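Local coordinates for protein vaginolysin (Gardnerella vaginalis, PDB 5IMY) that probably acts as a secreted pore-forming toxin of the cholesterol-dependent cytolysin family, recognising cholesterol-containing host membranes and lysing the cells, at residues A174-L180 against I197-H203; G205-T209 against F269-S275. All blocks are in the same frame, centred on the assembly; numbering follows the deposited sequence.

Interaction 1. Residues A174-L180 against I197-H203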
loop_
_atom_site.group_PDB
_atom_site.type_symbol
_atom_site.label_atom_id
_atom_site.label_comp_id
_atom_site.label_asym_id
_atom_site.label_seq_id
_atom_site.Cartn_x
_atom_site.Cartn_y
_atom_site.Cartn_z
ATOM N N ALA A 174 -8.067 -12.416 16.481
ATOM C CA ALA A 174 -7.944 -11.942 17.856
ATOM C C ALA A 174 -7.206 -10.609 17.849
ATOM O O ALA A 174 -6.003 -10.558 17.571
ATOM C CB ALA A 174 -7.220 -12.971 18.719
ATOM N N GLN A 175 -7.923 -9.538 18.145
ATOM C CA GLN A 175 -7.375 -8.186 18.145
ATOM C C GLN A 175 -7.627 -7.447 19.450
ATOM O O GLN A 175 -6.727 -6.764 19.943
ATOM C CB GLN A 175 -7.967 -7.391 16.970
ATOM C CG GLN A 175 -7.542 -7.911 15.603
ATOM C CD GLN A 175 -6.053 -7.746 15.359
ATOM O OE1 GLN A 175 -5.396 -6.913 15.981
ATOM N NE2 GLN A 175 -5.516 -8.544 14.446
ATOM N N SER A 176 -8.825 -7.562 20.018
ATOM C CA SER A 176 -9.121 -6.950 21.304
ATOM C C SER A 176 -10.304 -7.676 21.922
ATOM O O SER A 176 -11.173 -8.187 21.213
ATOM C CB SER A 176 -9.430 -5.455 21.164
ATOM O OG SER A 176 -10.683 -5.251 20.532
ATOM N N MET A 177 -10.326 -7.718 23.254
ATOM C CA MET A 177 -11.428 -8.371 23.946
ATOM C C MET A 177 -12.766 -7.716 23.629
ATOM O O MET A 177 -13.810 -8.359 23.781
ATOM C CB MET A 177 -11.186 -8.356 25.457
ATOM C CG MET A 177 -12.190 -9.174 26.253
ATOM S SD MET A 177 -12.210 -10.916 25.785
ATOM C CE MET A 177 -10.586 -11.435 26.334
ATOM N N ASN A 178 -12.759 -6.458 23.183
ATOM C CA ASN A 178 -14.006 -5.759 22.893
ATOM C C ASN A 178 -14.562 -6.129 21.521
ATOM O O ASN A 178 -15.774 -6.324 21.379
ATOM C CB ASN A 178 -13.794 -4.249 22.998
ATOM C CG ASN A 178 -14.250 -3.687 24.331
ATOM O OD1 ASN A 178 -14.549 -4.431 25.267
ATOM N ND2 ASN A 178 -14.304 -2.363 24.425
ATOM N N GLN A 179 -13.708 -6.228 20.498
ATOM C CA GLN A 179 -14.206 -6.625 19.185
ATOM C C GLN A 179 -14.635 -8.087 19.175
ATOM O O GLN A 179 -15.577 -8.450 18.461
ATOM C CB GLN A 179 -13.151 -6.363 18.109
ATOM C CG GLN A 179 -11.879 -7.185 18.247
ATOM C CD GLN A 179 -11.732 -8.247 17.171
ATOM O OE1 GLN A 179 -12.316 -8.153 16.095
ATOM N NE2 GLN A 179 -10.943 -9.270 17.466
ATOM N N LEU A 180 -13.972 -8.936 19.965
ATOM C CA LEU A 180 -14.387 -10.332 20.060
ATOM C C LEU A 180 -15.695 -10.467 20.830
ATOM O O LEU A 180 -16.531 -11.317 20.498
ATOM C CB LEU A 180 -13.286 -11.166 20.715
ATOM C CG LEU A 180 -11.984 -11.291 19.918
ATOM C CD1 LEU A 180 -10.954 -12.084 20.704
ATOM C CD2 LEU A 180 -12.228 -11.939 18.561
ATOM N N ILE A 197 -5.631 -15.917 25.572
ATOM C CA ILE A 197 -5.276 -15.104 24.414
ATOM C C ILE A 197 -4.212 -14.095 24.820
ATOM O O ILE A 197 -4.259 -13.523 25.915
ATOM C CB ILE A 197 -6.520 -14.397 23.845
ATOM C CG1 ILE A 197 -7.643 -15.406 23.578
ATOM C CG2 ILE A 197 -6.165 -13.659 22.558
ATOM C CD1 ILE A 197 -8.975 -14.761 23.241
ATOM N N ASP A 198 -3.245 -13.872 23.932
ATOM C CA ASP A 198 -2.182 -12.890 24.142
ATOM C C ASP A 198 -2.349 -11.795 23.093
ATOM O O ASP A 198 -1.899 -11.943 21.953
ATOM C CB ASP A 198 -0.807 -13.544 24.054
ATOM C CG ASP A 198 0.310 -12.618 24.491
ATOM O OD1 ASP A 198 0.032 -11.426 24.745
ATOM O OD2 ASP A 198 1.469 -13.078 24.575
ATOM N N PHE A 199 -2.999 -10.694 23.482
ATOM C CA PHE A 199 -3.240 -9.604 22.541
ATOM C C PHE A 199 -1.966 -8.809 22.278
ATOM O O PHE A 199 -1.682 -8.446 21.130
ATOM C CB PHE A 199 -4.339 -8.684 23.069
ATOM C CG PHE A 199 -5.689 -9.339 23.160
ATOM C CD1 PHE A 199 -6.477 -9.490 22.032
ATOM C CD2 PHE A 199 -6.172 -9.792 24.376
ATOM C CE1 PHE A 199 -7.719 -10.088 22.113
ATOM C CE2 PHE A 199 -7.415 -10.389 24.464
ATOM C CZ PHE A 199 -8.190 -10.538 23.330
ATOM N N ASP A 200 -1.189 -8.520 23.326
ATOM C CA ASP A 200 0.049 -7.768 23.141
ATOM C C ASP A 200 0.954 -8.447 22.122
ATOM O O ASP A 200 1.651 -7.775 21.352
ATOM C CB ASP A 200 0.777 -7.610 24.475
ATOM C CG ASP A 200 -0.103 -7.025 25.560
ATOM O OD1 ASP A 200 -0.282 -5.788 25.581
ATOM O OD2 ASP A 200 -0.612 -7.803 26.394
ATOM N N ALA A 201 0.958 -9.782 22.104
ATOM C CA ALA A 201 1.788 -10.509 21.153
ATOM C C ALA A 201 1.305 -10.319 19.722
ATOM O O ALA A 201 2.121 -10.277 18.795
ATOM C CB ALA A 201 1.810 -11.995 21.510
ATOM N N VAL A 202 -0.008 -10.201 19.520
ATOM C CA VAL A 202 -0.540 -10.020 18.173
ATOM C C VAL A 202 -0.153 -8.651 17.629
ATOM O O VAL A 202 0.313 -8.523 16.490
ATOM C CB VAL A 202 -2.068 -10.210 18.167
ATOM C CG1 VAL A 202 -2.625 -10.024 16.759
ATOM C CG2 VAL A 202 -2.437 -11.579 18.709
ATOM N N HIS A 203 -0.342 -7.609 18.435
ATOM C CA HIS A 203 -0.103 -6.250 17.973
ATOM C C HIS A 203 1.382 -5.933 17.846
ATOM O O HIS A 203 1.741 -4.984 17.141
ATOM C CB HIS A 203 -0.781 -5.265 18.922
ATOM C CG HIS A 203 -2.274 -5.390 18.957
ATOM N ND1 HIS A 203 -3.088 -4.832 17.993
ATOM C CD2 HIS A 203 -3.102 -6.007 19.841
ATOM C CE1 HIS A 203 -4.351 -5.098 18.281
ATOM N NE2 HIS A 203 -4.388 -5.811 19.395
#
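Q175 and F199 bring the two backbones closest, with their CA atoms 6.2 Å apart. Each segment turns from a loop into a helix, the first turn of 177-184 in one and 199-203 in the other. S176 N-caps the first: its OG accepts from Q179 N. D198 N-caps the second, through a weak bond from A201 N to OD1. The one hydrogen bond between the segments runs from H203 NE2 to Q175 O, at 2.6 Å. It lies in the imidazole plane and meets a carbonyl lone pair, with an N-H...O angle of 157°. H203 ND1 bonds to T372 OG1, so both ring nitrogens are engaged. Q175 folds back at chi2 (-65°), which brings OE1 to 3.1 Å from H203 CE1; this oxygen accepts from T372 N. The segments belong to the helical connection between strands 166-173 and 208-223, which are antiparallel neighbours in the large sheet of the cytolysin fold. The F199 ring lies against the backbone of Q175-M177, with CD1 3.4 Å from Q175 O. From the ring's own segment, I197 places CG2 over one face, and CG2 also meets A174 CB. L180 CD1 reaches the edge of the ring, 4.1 Å from F199 CE1. The bent chain of M177 comes across at about a right angle and puts CE 3.8 Å from F199 CE2. V202 CG1 packs 3.5 Å from A174 O.

Interaction 2. Residues G205-T209 against F269-S275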
loop_
_atom_site.group_PDB
_atom_site.type_symbol
_atom_site.label_atom_id
_atom_site.label_comp_id
_atom_site.label_asym_id
_atom_site.label_seq_id
_atom_site.Cartn_x
_atom_site.Cartn_y
_atom_site.Cartn_z
ATOM N N GLY A 205 3.274 -8.061 16.379
ATOM C CA GLY A 205 3.683 -8.926 15.295
ATOM C C GLY A 205 4.365 -10.199 15.733
ATOM O O GLY A 205 4.902 -10.918 14.888
ATOM N N GLU A 206 4.368 -10.500 17.035
ATOM C CA GLU A 206 4.953 -11.753 17.500
ATOM C C GLU A 206 4.101 -12.944 17.084
ATOM O O GLU A 206 4.632 -14.018 16.778
ATOM C CB GLU A 206 5.122 -11.726 19.019
ATOM C CG GLU A 206 6.158 -10.732 19.519
ATOM C CD GLU A 206 6.407 -10.854 21.010
ATOM O OE1 GLU A 206 5.760 -11.708 21.655
ATOM O OE2 GLU A 206 7.251 -10.098 21.538
ATOM N N LYS A 207 2.780 -12.775 17.065
ATOM C CA LYS A 207 1.866 -13.862 16.751
ATOM C C LYS A 207 0.779 -13.380 15.803
ATOM O O LYS A 207 0.488 -12.185 15.703
ATOM C CB LYS A 207 1.199 -14.432 18.011
ATOM C CG LYS A 207 2.069 -15.358 18.834
ATOM C CD LYS A 207 1.221 -16.129 19.836
ATOM C CE LYS A 207 2.072 -16.799 20.899
ATOM N NZ LYS A 207 1.301 -17.822 21.657
ATOM N N GLN A 208 0.194 -14.341 15.097
ATOM C CA GLN A 208 -1.101 -14.191 14.451
ATOM C C GLN A 208 -2.043 -15.199 15.085
ATOM O O GLN A 208 -1.667 -16.355 15.296
ATOM C CB GLN A 208 -1.016 -14.423 12.938
ATOM C CG GLN A 208 -0.428 -13.259 12.156
ATOM C CD GLN A 208 -0.409 -13.517 10.662
ATOM O OE1 GLN A 208 -1.304 -13.087 9.936
ATOM N NE2 GLN A 208 0.614 -14.223 10.195
ATOM N N THR A 209 -3.259 -14.764 15.408
ATOM C CA THR A 209 -4.190 -15.606 16.147
ATOM C C THR A 209 -5.572 -15.537 15.518
ATOM O O THR A 209 -6.019 -14.468 15.093
ATOM C CB THR A 209 -4.271 -15.188 17.622
ATOM O OG1 THR A 209 -2.973 -15.278 18.220
ATOM C CG2 THR A 209 -5.240 -16.089 18.387
ATOM N N PHE A 269 -6.532 -20.673 16.920
ATOM C CA PHE A 269 -5.412 -20.946 16.029
ATOM C C PHE A 269 -4.409 -19.812 16.155
ATOM O O PHE A 269 -4.777 -18.641 16.017
ATOM C CB PHE A 269 -5.861 -21.054 14.571
ATOM C CG PHE A 269 -6.946 -22.058 14.331
ATOM C CD1 PHE A 269 -6.641 -23.323 13.860
ATOM C CD2 PHE A 269 -8.272 -21.732 14.552
ATOM C CE1 PHE A 269 -7.638 -24.249 13.627
ATOM C CE2 PHE A 269 -9.274 -22.652 14.319
ATOM C CZ PHE A 269 -8.956 -23.913 13.857
ATOM N N ASP A 270 -3.147 -20.148 16.411
ATOM C CA ASP A 270 -2.098 -19.145 16.374
ATOM C C ASP A 270 -0.819 -19.755 15.823
ATOM O O ASP A 270 -0.594 -20.964 15.913
ATOM C CB ASP A 270 -1.839 -18.517 17.760
ATOM C CG ASP A 270 -1.356 -19.521 18.791
ATOM O OD1 ASP A 270 -0.892 -20.612 18.406
ATOM O OD2 ASP A 270 -1.429 -19.208 19.999
ATOM N N THR A 271 0.009 -18.895 15.237
ATOM C CA THR A 271 1.303 -19.293 14.712
ATOM C C THR A 271 2.264 -18.130 14.884
ATOM O O THR A 271 1.851 -16.971 14.992
ATOM C CB THR A 271 1.225 -19.696 13.233
ATOM O OG1 THR A 271 2.512 -20.148 12.790
ATOM C CG2 THR A 271 0.788 -18.512 12.371
ATOM N N THR A 272 3.551 -18.449 14.912
ATOM C CA THR A 272 4.578 -17.420 14.907
ATOM C C THR A 272 4.956 -16.996 13.496
ATOM O O THR A 272 5.861 -16.171 13.332
ATOM C CB THR A 272 5.823 -17.906 15.665
ATOM O OG1 THR A 272 6.681 -16.792 15.944
ATOM C CG2 THR A 272 6.591 -18.948 14.859
ATOM N N SER A 273 4.288 -17.537 12.480
ATOM C CA SER A 273 4.565 -17.149 11.105
ATOM C C SER A 273 4.125 -15.712 10.867
ATOM O O SER A 273 3.017 -15.318 11.246
ATOM C CB SER A 273 3.850 -18.086 10.131
ATOM O OG SER A 273 3.865 -17.557 8.815
ATOM N N LYS A 274 4.998 -14.928 10.239
ATOM C CA LYS A 274 4.702 -13.549 9.887
ATOM C C LYS A 274 4.052 -13.433 8.516
ATOM O O LYS A 274 4.126 -12.370 7.890
ATOM C CB LYS A 274 5.983 -12.712 9.927
ATOM C CG LYS A 274 6.843 -12.941 11.162
ATOM C CD LYS A 274 6.181 -12.395 12.416
ATOM C CE LYS A 274 6.752 -13.040 13.670
ATOM N NZ LYS A 274 8.166 -12.661 13.922
ATOM N N SER A 275 3.422 -14.501 8.040
ATOM C CA SER A 275 2.899 -14.555 6.686
ATOM C C SER A 275 1.471 -14.034 6.628
ATOM O O SER A 275 0.672 -14.268 7.540
ATOM C CB SER A 275 2.941 -15.992 6.161
ATOM O OG SER A 275 2.218 -16.117 4.950
#
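F269 O lies 3.1 Å from T209 CA in a CA-H...O contact, while the F269 ring leads away to V282 of helix 278-286. D270 faces T209 as a non-hydrogen-bonded antiparallel pair, their side chains side by side. T209 OG1 is 3.5 Å from D270 CB. D270 OD2 also meets K207 NZ in a long, weak salt bridge, reached by the extended lysine chain. T271 pairs with Q208 through two backbone bonds, Q208 N to T271 O and T271 N to Q208 O. This is the antiparallel ladder of strands 208-223 and 263-271 in the large sheet of the cytolysin fold, at the end where 263-271 finishes. T271 OG1 then accepts from S273 N in an ST turn; it is also bonded to N303 O. S273 O receives Q208 NE2 at 2.8 Å. Q208 NE2 also donates to S275 O at 2.7 Å. Both oxygens lie near the amide plane, so the two bonds fix the rotation of the amide. A second ST turn, S275 N to S273 OG, shapes this backbone. K274 bends at chi2 (-69°) and brings CE 3.1 Å from G205 O. G205, with positive phi, ends the preceding helix in a Schellman motif.

From the N terminus, the chain leaves strand 166-173 and enters interaction 1. This contact closes the helical loop that runs through helix 188-191. Interaction 2 opens just after helix 199-203, where the chain enters strand 208-223. It closes a longer loop of 59 residues, which includes strand 253-261, when strand 263-271 ends. The loops are in series and neither nests in the other. Their centres are 12 Å apart, and they touch. K207 N probably bonds to A201 O, and A174 N to T209 O. V202 CG2 packs against T209 OG1. Together the contacts join the helical connection to the ends of three strands of the large sheet, beside strand 363-389.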